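PDB 5V8K: p800 reaction center core protein, which forms the homodimeric photosynthetic reaction center of a heliobacterium, holding bacteriochlorophyll g pigments in the membrane and binding a [4Fe-4S] cluster. Local coordinates for residues 312-317 against 400-405; 319-324 against 392-397; 335-340 against 465-470. All blocks are in the same frame, centred on the assembly; numbering follows the deposited sequence.

Contact 1 (312-317 against 400-405); sequences EFQKKF and VFFSKV. With GBF (Bacteriochlorophyll g), chain T.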
loop_
_atom_site.group_PDB
_atom_site.type_symbol
_atom_site.label_atom_id
_atom_site.label_comp_id
_atom_site.label_asym_id
_atom_site.label_seq_id
_atom_site.Cartn_x
_atom_site.Cartn_y
_atom_site.Cartn_z
ATOM N N GLU A 312 1.101 29.414 -22.385
ATOM C CA GLU A 312 0.052 28.831 -23.206
ATOM C C GLU A 312 0.538 27.545 -23.881
ATOM O O GLU A 312 -0.214 26.579 -23.977
ATOM C CB GLU A 312 -0.457 29.844 -24.220
ATOM C CG GLU A 312 -2.016 29.925 -24.283
ATOM C CD GLU A 312 -2.723 30.385 -22.948
ATOM O OE1 GLU A 312 -2.040 30.912 -22.022
ATOM O OE2 GLU A 312 -3.977 30.223 -22.836
ATOM N N PHE A 313 1.791 27.504 -24.346
ATOM C CA PHE A 313 2.319 26.253 -24.869
ATOM C C PHE A 313 2.316 25.162 -23.799
ATOM O O PHE A 313 1.899 24.037 -24.061
ATOM C CB PHE A 313 3.738 26.431 -25.424
ATOM C CG PHE A 313 4.391 25.129 -25.745
ATOM C CD1 PHE A 313 5.076 24.437 -24.755
ATOM C CD2 PHE A 313 4.277 24.561 -27.002
ATOM C CE1 PHE A 313 5.659 23.196 -25.009
ATOM C CE2 PHE A 313 4.858 23.318 -27.276
ATOM C CZ PHE A 313 5.558 22.642 -26.273
ATOM N N GLN A 314 2.725 25.496 -22.579
ATOM C CA GLN A 314 2.798 24.523 -21.501
ATOM C C GLN A 314 1.448 23.875 -21.209
ATOM O O GLN A 314 1.357 22.648 -21.005
ATOM C CB GLN A 314 3.345 25.212 -20.261
ATOM C CG GLN A 314 4.806 25.551 -20.378
ATOM C CD GLN A 314 5.267 26.431 -19.250
ATOM O OE1 GLN A 314 4.518 27.309 -18.769
ATOM N NE2 GLN A 314 6.497 26.216 -18.814
ATOM N N LYS A 315 0.390 24.685 -21.138
ATOM C CA LYS A 315 -0.932 24.145 -20.826
ATOM C C LYS A 315 -1.487 23.332 -21.988
ATOM O O LYS A 315 -2.037 22.251 -21.779
ATOM C CB LYS A 315 -1.902 25.258 -20.453
ATOM C CG LYS A 315 -1.489 26.090 -19.257
ATOM C CD LYS A 315 -2.661 26.842 -18.696
ATOM C CE LYS A 315 -2.305 28.180 -18.143
ATOM N NZ LYS A 315 -2.301 29.224 -19.196
ATOM N N LYS A 316 -1.380 23.846 -23.215
ATOM C CA LYS A 316 -1.888 23.119 -24.373
ATOM C C LYS A 316 -1.181 21.777 -24.515
ATOM O O LYS A 316 -1.815 20.744 -24.750
ATOM C CB LYS A 316 -1.684 23.927 -25.656
ATOM C CG LYS A 316 -2.351 25.271 -25.691
ATOM C CD LYS A 316 -2.484 25.762 -27.122
ATOM C CE LYS A 316 -2.852 27.239 -27.194
ATOM N NZ LYS A 316 -2.618 27.739 -28.610
ATOM N N PHE A 317 0.144 21.792 -24.404
ATOM C CA PHE A 317 0.916 20.578 -24.582
ATOM C C PHE A 317 0.653 19.586 -23.457
ATOM O O PHE A 317 0.391 18.405 -23.710
ATOM C CB PHE A 317 2.397 20.911 -24.670
ATOM C CG PHE A 317 3.227 19.737 -24.996
ATOM C CD1 PHE A 317 3.454 19.370 -26.304
ATOM C CD2 PHE A 317 3.759 18.969 -23.990
ATOM C CE1 PHE A 317 4.228 18.244 -26.591
ATOM C CE2 PHE A 317 4.510 17.849 -24.277
ATOM C CZ PHE A 317 4.739 17.496 -25.577
ATOM N N VAL A 400 10.660 18.330 -18.545
ATOM C CA VAL A 400 11.218 18.996 -19.716
ATOM C C VAL A 400 10.838 20.473 -19.754
ATOM O O VAL A 400 11.682 21.326 -20.042
ATOM C CB VAL A 400 10.761 18.271 -20.990
ATOM C CG1 VAL A 400 11.218 19.035 -22.231
ATOM C CG2 VAL A 400 11.291 16.844 -20.996
ATOM N N PHE A 401 9.561 20.806 -19.492
ATOM C CA PHE A 401 9.035 22.137 -19.807
ATOM C C PHE A 401 8.553 22.968 -18.613
ATOM O O PHE A 401 8.350 24.184 -18.777
ATOM C CB PHE A 401 7.873 22.022 -20.808
ATOM C CG PHE A 401 8.297 21.652 -22.199
ATOM C CD1 PHE A 401 9.273 22.381 -22.868
ATOM C CD2 PHE A 401 7.718 20.578 -22.840
ATOM C CE1 PHE A 401 9.669 22.049 -24.172
ATOM C CE2 PHE A 401 8.102 20.222 -24.134
ATOM C CZ PHE A 401 9.091 20.949 -24.801
ATOM N N PHE A 402 8.385 22.374 -17.431
ATOM C CA PHE A 402 7.907 23.080 -16.250
ATOM C C PHE A 402 8.970 23.323 -15.174
ATOM O O PHE A 402 8.624 23.761 -14.072
ATOM C CB PHE A 402 6.750 22.305 -15.605
ATOM C CG PHE A 402 5.434 22.382 -16.348
ATOM C CD1 PHE A 402 5.345 22.068 -17.697
ATOM C CD2 PHE A 402 4.265 22.684 -15.662
ATOM C CE1 PHE A 402 4.125 22.115 -18.348
ATOM C CE2 PHE A 402 3.053 22.712 -16.313
ATOM C CZ PHE A 402 2.979 22.421 -17.656
ATOM N N SER A 403 10.237 23.027 -15.432
ATOM C CA SER A 403 11.203 22.956 -14.342
ATOM C C SER A 403 11.900 24.280 -14.057
ATOM O O SER A 403 12.545 24.416 -13.019
ATOM C CB SER A 403 12.235 21.860 -14.637
ATOM O OG SER A 403 11.642 20.584 -14.414
ATOM N N LYS A 404 11.716 25.282 -14.903
ATOM C CA LYS A 404 12.192 26.629 -14.633
ATOM C C LYS A 404 11.040 27.562 -14.259
ATOM O O LYS A 404 11.042 28.156 -13.176
ATOM C CB LYS A 404 12.929 27.146 -15.862
ATOM C CG LYS A 404 13.446 28.568 -15.735
ATOM C CD LYS A 404 14.607 28.639 -14.797
ATOM C CE LYS A 404 15.397 29.930 -15.049
ATOM N NZ LYS A 404 16.595 29.948 -14.196
ATOM N N VAL A 405 10.062 27.724 -15.151
ATOM C CA VAL A 405 8.851 28.458 -14.824
ATOM C C VAL A 405 7.655 27.651 -15.304
ATOM O O VAL A 405 7.764 26.753 -16.147
ATOM C CB VAL A 405 8.831 29.887 -15.413
ATOM C CG1 VAL A 405 10.001 30.706 -14.906
ATOM C CG2 VAL A 405 8.858 29.858 -16.918
HETATM MG MG GBF T . 13.284 12.296 -26.358
HETATM C CHA GBF T . 15.563 14.889 -26.982
HETATM C CHB GBF T . 11.961 14.123 -23.941
HETATM C CHC GBF T . 10.851 9.906 -26.364
HETATM C CHD GBF T . 14.858 10.544 -29.117
HETATM N NA GBF T . 13.661 14.095 -25.628
HETATM C C1A GBF T . 14.523 15.068 -25.928
HETATM C C2A GBF T . 14.370 16.415 -25.315
HETATM C C3A GBF T . 13.620 15.920 -24.073
HETATM C C4A GBF T . 13.049 14.632 -24.578
HETATM C CMA GBF T . 14.519 15.660 -22.869
HETATM C CAA GBF T . 13.634 17.412 -26.242
HETATM C CBA GBF T . 12.162 17.077 -26.477
HETATM C CGA GBF T . 11.540 18.173 -27.316
HETATM O O1A GBF T . 11.694 19.350 -27.003
HETATM O O2A GBF T . 10.343 17.797 -28.046
HETATM N NB GBF T . 11.493 12.138 -25.386
HETATM C C1B GBF T . 11.190 12.897 -24.305
HETATM C C2B GBF T . 10.001 12.441 -23.787
HETATM C C3B GBF T . 9.687 11.281 -24.473
HETATM C C4B GBF T . 10.728 11.045 -25.402
HETATM C CMB GBF T . 9.203 13.102 -22.684
HETATM C CAB GBF T . 8.439 10.567 -24.173
HETATM C CBB GBF T . 7.826 9.655 -24.894
HETATM N NC GBF T . 12.955 10.632 -27.505
HETATM C C1C GBF T . 11.959 9.765 -27.346
HETATM C C2C GBF T . 11.821 8.479 -28.084
HETATM C C3C GBF T . 12.997 8.840 -28.862
HETATM C C4C GBF T . 13.636 10.018 -28.500
HETATM C CMC GBF T . 12.148 7.308 -27.121
HETATM C CAC GBF T . 13.492 7.940 -29.923
HETATM C CBC GBF T . 12.746 6.675 -30.268
HETATM N ND GBF T . 14.740 12.529 -27.738
HETATM C C1D GBF T . 15.357 11.868 -28.716
HETATM C C2D GBF T . 16.651 12.497 -29.468
HETATM C C3D GBF T . 16.553 13.644 -28.675
HETATM C C4D GBF T . 15.514 13.687 -27.695
HETATM C CMD GBF T . 17.555 12.073 -30.567
HETATM C CAD GBF T . 17.224 14.963 -28.640
HETATM O OBD GBF T . 18.313 15.386 -29.156
HETATM C CBD GBF T . 16.684 15.733 -27.462
HETATM C CGD GBF T . 17.658 15.900 -26.330
HETATM O O1D GBF T . 17.764 15.092 -25.424
HETATM O O2D GBF T . 18.536 17.029 -26.274
HETATM C CED GBF T . 19.886 16.729 -25.922
HETATM C C1 GBF T . 9.363 18.728 -28.495
HETATM C C2 GBF T . 8.065 17.963 -28.546
HETATM C C3 GBF T . 7.762 17.127 -29.551
HETATM C C4 GBF T . 8.700 16.920 -30.702
HETATM C C5 GBF T . 6.451 16.374 -29.525
#
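Q314 sends a single amide nitrogen to two main-chain carbonyls where helix 376-401, predicted to span the membrane, gives way to a loop: Q314 NE2 lies 2.8 Å from F401 O and 3.0 Å from V405 O. Beside this amide runs an aromatic cluster of F313, F317 and F401. Both N-H groups of the amide are used, one for each carbonyl, and both bonds are bent, the straighter, to V405 O, reaching 146°. The amide oxygen OE1 is occupied by H311, which helps fix the flip of the group. Without this amide, as with an alanine here, the buried F401 and V405 carbonyls would probably lose their shared donor and the turn at 401-405 be less firmly tied to helix 311-344. With CG anti to the backbone N (chi1 170°), F313 turns its edge onto the face of F401, planes 77° apart, while F401 in turn presents its edge to the face of F317. Q314 CB packs 3.7 Å from F402 CE1. At the pigment side, F401 CZ stands 3.8 Å from O1A of a bacteriochlorophyll g.

Contact 2 (319-324 against 392-397); sequences ALIMFG and TMVPMW. With GBF (Bacteriochlorophyll g), chain T.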
loop_
_atom_site.group_PDB
_atom_site.type_symbol
_atom_site.label_atom_id
_atom_site.label_comp_id
_atom_site.label_asym_id
_atom_site.label_seq_id
_atom_site.Cartn_x
_atom_site.Cartn_y
_atom_site.Cartn_z
ATOM N N ALA A 319 -1.926 19.469 -21.530
ATOM C CA ALA A 319 -3.309 19.020 -21.614
ATOM C C ALA A 319 -3.465 17.939 -22.664
ATOM O O ALA A 319 -4.309 17.052 -22.529
ATOM C CB ALA A 319 -4.257 20.206 -21.926
ATOM N N LEU A 320 -2.731 18.043 -23.755
ATOM C CA LEU A 320 -2.836 17.014 -24.766
ATOM C C LEU A 320 -2.333 15.658 -24.239
ATOM O O LEU A 320 -2.958 14.627 -24.489
ATOM C CB LEU A 320 -2.073 17.460 -26.004
ATOM C CG LEU A 320 -2.093 16.424 -27.128
ATOM C CD1 LEU A 320 -3.529 16.216 -27.599
ATOM C CD2 LEU A 320 -1.248 16.895 -28.288
ATOM N N ILE A 321 -1.235 15.657 -23.470
ATOM C CA ILE A 321 -0.727 14.443 -22.830
ATOM C C ILE A 321 -1.763 13.849 -21.876
ATOM O O ILE A 321 -1.966 12.626 -21.841
ATOM C CB ILE A 321 0.586 14.757 -22.099
ATOM C CG1 ILE A 321 1.676 15.175 -23.103
ATOM C CG2 ILE A 321 1.038 13.580 -21.271
ATOM C CD1 ILE A 321 1.837 14.254 -24.335
ATOM N N MET A 322 -2.411 14.700 -21.071
ATOM C CA MET A 322 -3.380 14.216 -20.094
ATOM C C MET A 322 -4.603 13.618 -20.783
ATOM O O MET A 322 -5.158 12.618 -20.328
ATOM C CB MET A 322 -3.797 15.351 -19.158
ATOM C CG MET A 322 -2.755 15.753 -18.126
ATOM S SD MET A 322 -3.375 17.165 -17.161
ATOM C CE MET A 322 -1.973 17.590 -16.135
ATOM N N PHE A 323 -5.040 14.219 -21.875
ATOM C CA PHE A 323 -6.112 13.621 -22.650
ATOM C C PHE A 323 -5.686 12.259 -23.197
ATOM O O PHE A 323 -6.459 11.294 -23.169
ATOM C CB PHE A 323 -6.509 14.575 -23.775
ATOM C CG PHE A 323 -7.583 14.030 -24.669
ATOM C CD1 PHE A 323 -8.887 13.914 -24.218
ATOM C CD2 PHE A 323 -7.301 13.620 -25.955
ATOM C CE1 PHE A 323 -9.879 13.410 -25.036
ATOM C CE2 PHE A 323 -8.304 13.098 -26.773
ATOM C CZ PHE A 323 -9.582 12.996 -26.311
ATOM N N GLY A 324 -4.463 12.171 -23.709
ATOM C CA GLY A 324 -3.944 10.920 -24.233
ATOM C C GLY A 324 -3.848 9.830 -23.186
ATOM O O GLY A 324 -3.841 8.649 -23.533
ATOM N N THR A 392 2.374 8.155 -17.508
ATOM C CA THR A 392 3.778 8.319 -17.142
ATOM C C THR A 392 4.392 9.549 -17.803
ATOM O O THR A 392 5.216 10.241 -17.206
ATOM C CB THR A 392 4.564 7.050 -17.523
ATOM O OG1 THR A 392 4.015 5.926 -16.824
ATOM C CG2 THR A 392 5.994 7.193 -17.104
ATOM N N MET A 393 4.012 9.836 -19.037
ATOM C CA MET A 393 4.574 10.995 -19.725
ATOM C C MET A 393 4.166 12.334 -19.089
ATOM O O MET A 393 4.802 13.360 -19.394
ATOM C CB MET A 393 4.146 11.018 -21.200
ATOM C CG MET A 393 4.884 10.056 -22.134
ATOM S SD MET A 393 4.658 10.524 -23.874
ATOM C CE MET A 393 2.932 10.109 -24.089
ATOM N N VAL A 394 3.138 12.368 -18.232
ATOM C CA VAL A 394 2.709 13.649 -17.632
ATOM C C VAL A 394 3.851 14.202 -16.775
ATOM O O VAL A 394 4.298 15.326 -17.029
ATOM C CB VAL A 394 1.392 13.511 -16.833
ATOM C CG1 VAL A 394 1.107 14.737 -15.980
ATOM C CG2 VAL A 394 0.209 13.287 -17.808
ATOM N N PRO A 395 4.375 13.470 -15.782
ATOM C CA PRO A 395 5.565 13.988 -15.083
ATOM C C PRO A 395 6.789 14.142 -15.989
ATOM O O PRO A 395 7.597 15.053 -15.759
ATOM C CB PRO A 395 5.822 12.970 -13.955
ATOM C CG PRO A 395 5.028 11.752 -14.294
ATOM C CD PRO A 395 3.869 12.233 -15.182
ATOM N N MET A 396 6.925 13.326 -17.038
ATOM C CA MET A 396 8.089 13.425 -17.922
ATOM C C MET A 396 8.105 14.747 -18.685
ATOM O O MET A 396 9.151 15.401 -18.799
ATOM C CB MET A 396 8.126 12.248 -18.896
ATOM C CG MET A 396 8.266 10.911 -18.206
ATOM S SD MET A 396 8.259 9.492 -19.331
ATOM C CE MET A 396 9.822 9.798 -20.078
ATOM N N TRP A 397 6.960 15.148 -19.239
ATOM C CA TRP A 397 6.955 16.400 -19.978
ATOM C C TRP A 397 6.991 17.610 -19.049
ATOM O O TRP A 397 7.463 18.675 -19.459
ATOM C CB TRP A 397 5.773 16.474 -20.936
ATOM C CG TRP A 397 5.972 15.564 -22.117
ATOM C CD1 TRP A 397 5.293 14.407 -22.380
ATOM C CD2 TRP A 397 6.914 15.723 -23.192
ATOM N NE1 TRP A 397 5.731 13.854 -23.544
ATOM C CE2 TRP A 397 6.721 14.640 -24.076
ATOM C CE3 TRP A 397 7.890 16.676 -23.501
ATOM C CZ2 TRP A 397 7.499 14.455 -25.229
ATOM C CZ3 TRP A 397 8.647 16.507 -24.680
ATOM C CH2 TRP A 397 8.443 15.395 -25.518
HETATM MG MG GBF T . 13.284 12.296 -26.358
HETATM C CHA GBF T . 15.563 14.889 -26.982
HETATM C CHB GBF T . 11.961 14.123 -23.941
HETATM C CHC GBF T . 10.851 9.906 -26.364
HETATM C CHD GBF T . 14.858 10.544 -29.117
HETATM N NA GBF T . 13.661 14.095 -25.628
HETATM C C1A GBF T . 14.523 15.068 -25.928
HETATM C C2A GBF T . 14.370 16.415 -25.315
HETATM C C3A GBF T . 13.620 15.920 -24.073
HETATM C C4A GBF T . 13.049 14.632 -24.578
HETATM C CMA GBF T . 14.519 15.660 -22.869
HETATM C CAA GBF T . 13.634 17.412 -26.242
HETATM C CBA GBF T . 12.162 17.077 -26.477
HETATM C CGA GBF T . 11.540 18.173 -27.316
HETATM O O1A GBF T . 11.694 19.350 -27.003
HETATM O O2A GBF T . 10.343 17.797 -28.046
HETATM N NB GBF T . 11.493 12.138 -25.386
HETATM C C1B GBF T . 11.190 12.897 -24.305
HETATM C C2B GBF T . 10.001 12.441 -23.787
HETATM C C3B GBF T . 9.687 11.281 -24.473
HETATM C C4B GBF T . 10.728 11.045 -25.402
HETATM C CMB GBF T . 9.203 13.102 -22.684
HETATM C CAB GBF T . 8.439 10.567 -24.173
HETATM C CBB GBF T . 7.826 9.655 -24.894
HETATM N NC GBF T . 12.955 10.632 -27.505
HETATM C C1C GBF T . 11.959 9.765 -27.346
HETATM C C2C GBF T . 11.821 8.479 -28.084
HETATM C C3C GBF T . 12.997 8.840 -28.862
HETATM C C4C GBF T . 13.636 10.018 -28.500
HETATM C CMC GBF T . 12.148 7.308 -27.121
HETATM C CAC GBF T . 13.492 7.940 -29.923
HETATM C CBC GBF T . 12.746 6.675 -30.268
HETATM N ND GBF T . 14.740 12.529 -27.738
HETATM C C1D GBF T . 15.357 11.868 -28.716
HETATM C C2D GBF T . 16.651 12.497 -29.468
HETATM C C3D GBF T . 16.553 13.644 -28.675
HETATM C C4D GBF T . 15.514 13.687 -27.695
HETATM C CMD GBF T . 17.555 12.073 -30.567
HETATM C CAD GBF T . 17.224 14.963 -28.640
HETATM O OBD GBF T . 18.313 15.386 -29.156
HETATM C CBD GBF T . 16.684 15.733 -27.462
HETATM C CGD GBF T . 17.658 15.900 -26.330
HETATM O O1D GBF T . 17.764 15.092 -25.424
HETATM O O2D GBF T . 18.536 17.029 -26.274
HETATM C CED GBF T . 19.886 16.729 -25.922
HETATM C C1 GBF T . 9.363 18.728 -28.495
HETATM C C2 GBF T . 8.065 17.963 -28.546
HETATM C C3 GBF T . 7.762 17.127 -29.551
HETATM C C4 GBF T . 8.700 16.920 -30.702
HETATM C C5 GBF T . 6.451 16.374 -29.525
#
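I321 fills the space between two antiparallel helix segments, 319-324 and 392-397, whose axes approach to 9.1 Å at 166°. Its CB points at the partner helix and forks there. I321 CG2, anti to the backbone N, meets V394 CG2 at 3.6 Å and also packs on M393 CB; I321 CG1, beside that N, turns to the indole and comes 3.8 Å from W397 CD1. At the tip, I321 CD1 carries on along the pyrrole part of the indole, 4.0 Å from W397 NE1. The neighbouring M322 CG packs against V394 CG2 at 3.9 Å, the two side chains crossing at about a right angle. The indole is held from within its own helix by a weak bond from W397 NE1 to M393 SD, at 3.5 Å. Its face carries the CMB methyl of a bacteriochlorophyll g, 3.2 Å from W397 CE2, and the same pigment's CBB is 3.4 Å from M393 SD. The same apolar side chains thus join two predicted transmembrane helices and line pigment pockets, an arrangement characteristic of the chlorophyll-binding helix bundle of the PsaA/PsaB family.

Contact 3 (335-340 against 465-470); sequences IATHNT and GSFVAV. With GBF (Bacteriochlorophyll g), chain X.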
loop_
_atom_site.group_PDB
_atom_site.type_symbol
_atom_site.label_atom_id
_atom_site.label_comp_id
_atom_site.label_asym_id
_atom_site.label_seq_id
_atom_site.Cartn_x
_atom_site.Cartn_y
_atom_site.Cartn_z
ATOM N N ILE A 335 -14.353 -0.266 -18.909
ATOM C CA ILE A 335 -14.859 -1.536 -19.423
ATOM C C ILE A 335 -14.525 -2.673 -18.469
ATOM O O ILE A 335 -15.376 -3.529 -18.172
ATOM C CB ILE A 335 -14.312 -1.823 -20.829
ATOM C CG1 ILE A 335 -15.022 -0.956 -21.865
ATOM C CG2 ILE A 335 -14.545 -3.299 -21.209
ATOM C CD1 ILE A 335 -14.354 -1.019 -23.214
ATOM N N ALA A 336 -13.261 -2.735 -18.009
ATOM C CA ALA A 336 -12.843 -3.884 -17.216
ATOM C C ALA A 336 -13.521 -3.867 -15.863
ATOM O O ALA A 336 -13.722 -4.931 -15.271
ATOM C CB ALA A 336 -11.318 -3.920 -17.046
ATOM N N THR A 337 -13.884 -2.677 -15.366
ATOM C CA THR A 337 -14.619 -2.584 -14.102
ATOM C C THR A 337 -16.058 -3.063 -14.280
ATOM O O THR A 337 -16.574 -3.787 -13.433
ATOM C CB THR A 337 -14.620 -1.153 -13.547
ATOM O OG1 THR A 337 -13.281 -0.748 -13.301
ATOM C CG2 THR A 337 -15.341 -1.065 -12.206
ATOM N N HIS A 338 -16.713 -2.687 -15.380
ATOM C CA HIS A 338 -18.062 -3.183 -15.630
ATOM C C HIS A 338 -18.042 -4.702 -15.723
ATOM O O HIS A 338 -18.782 -5.387 -15.020
ATOM C CB HIS A 338 -18.647 -2.594 -16.908
ATOM C CG HIS A 338 -19.780 -3.402 -17.478
ATOM N ND1 HIS A 338 -21.095 -3.009 -17.403
ATOM C CD2 HIS A 338 -19.793 -4.588 -18.128
ATOM C CE1 HIS A 338 -21.864 -3.905 -17.989
ATOM N NE2 HIS A 338 -21.096 -4.879 -18.432
ATOM N N ASN A 339 -17.163 -5.234 -16.570
ATOM C CA ASN A 339 -17.003 -6.680 -16.703
ATOM C C ASN A 339 -16.651 -7.365 -15.388
ATOM O O ASN A 339 -17.068 -8.507 -15.161
ATOM C CB ASN A 339 -15.933 -6.985 -17.730
ATOM C CG ASN A 339 -16.411 -6.794 -19.113
ATOM O OD1 ASN A 339 -17.598 -6.584 -19.322
ATOM N ND2 ASN A 339 -15.496 -6.857 -20.088
ATOM N N THR A 340 -15.876 -6.700 -14.531
ATOM C CA THR A 340 -15.515 -7.270 -13.234
ATOM C C THR A 340 -16.748 -7.420 -12.364
ATOM O O THR A 340 -16.957 -8.464 -11.738
ATOM C CB THR A 340 -14.479 -6.377 -12.528
ATOM O OG1 THR A 340 -13.248 -6.389 -13.244
ATOM C CG2 THR A 340 -14.168 -6.816 -11.098
ATOM N N GLY A 465 -9.838 -8.905 -19.883
ATOM C CA GLY A 465 -11.174 -8.363 -20.010
ATOM C C GLY A 465 -11.848 -8.008 -18.704
ATOM O O GLY A 465 -12.880 -7.328 -18.724
ATOM N N SER A 466 -11.239 -8.376 -17.580
ATOM C CA SER A 466 -11.874 -8.361 -16.274
ATOM C C SER A 466 -10.755 -8.419 -15.245
ATOM O O SER A 466 -9.672 -8.921 -15.536
ATOM C CB SER A 466 -12.859 -9.541 -16.131
ATOM O OG SER A 466 -13.408 -9.605 -14.822
ATOM N N PHE A 467 -11.021 -7.913 -14.030
ATOM C CA PHE A 467 -10.034 -8.023 -12.970
ATOM C C PHE A 467 -10.118 -9.378 -12.253
ATOM O O PHE A 467 -9.166 -9.756 -11.549
ATOM C CB PHE A 467 -10.176 -6.878 -11.927
ATOM C CG PHE A 467 -10.071 -5.494 -12.491
ATOM C CD1 PHE A 467 -9.162 -5.200 -13.484
ATOM C CD2 PHE A 467 -10.913 -4.486 -12.030
ATOM C CE1 PHE A 467 -9.068 -3.931 -13.999
ATOM C CE2 PHE A 467 -10.828 -3.211 -12.534
ATOM C CZ PHE A 467 -9.902 -2.930 -13.533
ATOM N N VAL A 468 -11.222 -10.108 -12.394
ATOM C CA VAL A 468 -11.385 -11.430 -11.793
ATOM C C VAL A 468 -11.564 -12.473 -12.879
ATOM O O VAL A 468 -11.588 -12.137 -14.069
ATOM C CB VAL A 468 -12.564 -11.466 -10.808
ATOM C CG1 VAL A 468 -12.307 -10.505 -9.675
ATOM C CG2 VAL A 468 -13.834 -11.102 -11.490
ATOM N N ALA A 469 -11.675 -13.744 -12.477
ATOM C CA ALA A 469 -11.904 -14.833 -13.419
ATOM C C ALA A 469 -13.270 -14.724 -14.072
ATOM O O ALA A 469 -14.251 -14.328 -13.442
ATOM C CB ALA A 469 -11.793 -16.208 -12.736
ATOM N N VAL A 470 -13.303 -15.081 -15.361
ATOM C CA VAL A 470 -14.523 -15.109 -16.148
ATOM C C VAL A 470 -15.531 -16.056 -15.518
ATOM O O VAL A 470 -15.225 -17.224 -15.252
ATOM C CB VAL A 470 -14.204 -15.555 -17.579
ATOM C CG1 VAL A 470 -15.459 -15.644 -18.392
ATOM C CG2 VAL A 470 -13.224 -14.612 -18.251
HETATM MG MG GBF X . -21.938 -0.697 -17.206
HETATM C CHA GBF X . -25.078 -2.130 -17.766
HETATM C CHB GBF X . -21.654 -0.210 -20.462
HETATM C CHC GBF X . -19.236 1.244 -16.381
HETATM C CHD GBF X . -22.699 -0.961 -13.689
HETATM N NA GBF X . -23.152 -1.003 -18.764
HETATM C C1A GBF X . -24.322 -1.609 -18.927
HETATM C C2A GBF X . -24.921 -1.806 -20.300
HETATM C C3A GBF X . -23.685 -1.456 -21.109
HETATM C C4A GBF X . -22.781 -0.851 -20.048
HETATM C CMA GBF X . -23.066 -2.703 -21.765
HETATM C CAA GBF X . -26.149 -0.941 -20.724
HETATM C CBA GBF X . -25.971 0.511 -20.327
HETATM C CGA GBF X . -27.158 1.354 -20.758
HETATM O O1A GBF X . -28.137 0.852 -21.303
HETATM O O2A GBF X . -27.166 2.780 -20.437
HETATM N NB GBF X . -20.582 0.331 -18.309
HETATM C C1B GBF X . -20.587 0.428 -19.642
HETATM C C2B GBF X . -19.451 1.157 -20.029
HETATM C C3B GBF X . -18.800 1.568 -18.876
HETATM C C4B GBF X . -19.568 1.061 -17.814
HETATM C CMB GBF X . -19.031 1.424 -21.446
HETATM C CAB GBF X . -17.545 2.359 -18.785
HETATM C CBB GBF X . -16.697 2.714 -19.747
HETATM N NC GBF X . -21.159 -0.052 -15.431
HETATM C C1C GBF X . -20.082 0.719 -15.281
HETATM C C2C GBF X . -19.524 1.141 -13.978
HETATM C C3C GBF X . -20.651 0.451 -13.329
HETATM C C4C GBF X . -21.513 -0.236 -14.150
HETATM C CMC GBF X . -18.186 0.392 -13.780
HETATM C CAC GBF X . -20.854 0.397 -11.857
HETATM C CBC GBF X . -19.911 1.116 -10.927
HETATM N ND GBF X . -23.431 -1.228 -15.970
HETATM C C1D GBF X . -23.665 -1.466 -14.689
HETATM C C2D GBF X . -24.946 -2.317 -14.201
HETATM C C3D GBF X . -25.335 -2.449 -15.520
HETATM C C4D GBF X . -24.533 -1.856 -16.525
HETATM C CMD GBF X . -25.534 -2.788 -12.903
HETATM C CAD GBF X . -26.590 -2.924 -16.159
HETATM O OBD GBF X . -27.468 -3.768 -15.784
HETATM C CBD GBF X . -26.419 -2.765 -17.626
HETATM C CGD GBF X . -26.470 -4.058 -18.372
HETATM O O1D GBF X . -25.555 -4.872 -18.400
HETATM O O2D GBF X . -27.635 -4.359 -19.139
HETATM C CED GBF X . -27.809 -5.707 -19.557
#
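T340 and F467 meet through a threonine hydroxyl that joins helix to loop. With OG1 beside its own backbone N (chi1 -67°), T340 apparently donates to A336 O one turn back, at a rather short separation that deserves little weight, while T340 OG1 accepts from F467 N at 2.8 Å and a nearly straight 166°. A336 O also receives T340 N, the two donors arriving from opposite faces of the carbonyl plane. The F467 side chain is set across T340 at about a right angle, with F467 CE1 3.8 Å from A336 CB and F467 CE2 3.6 Å from T337 OG1, a hydroxyl bonded to Y333 O. N339 ND2 bonds G465 O at 3.0 Å, the acceptor lying in the plane of the amide, while N339 OD1 takes I359 N. S466 OG is held by D343. Across the helix, H338 points the other way; its CG, anti to N at chi1 159°, brings H338 ND1 to 2.5 Å from the magnesium of a bacteriochlorophyll g, and H338 NE2 is bonded to T357 O. This is an axial-histidine pigment site, with the opposite helix face pinned to the loop between helices 449-459 and 475-488.

Overall arrangement
Helix 311-344 is common to all three contacts, which follow it in order from 312-317 through 319-324 to 335-340. Contacts 1 and 2 pair it with helix 376-401 and the turn that ends it, the segments of contact 2 running antiparallel; their centres are 11 Å apart and they touch, F317 CE2 lying 3.4 Å from W397 CD2. Since 392-397 precedes 400-405, contact 2 falls between the two segments of contact 1 in the sequence. Contact 3 keeps helix 311-344 but pairs it with the loop 465-470, so its segments alternate with those of the others; its centre is 37 Å from that of contact 1 and 26 Å from that of contact 2. Contacts 1 and 2 share one bacteriochlorophyll g, contact 3 binds another, and each also reaches the second subunit.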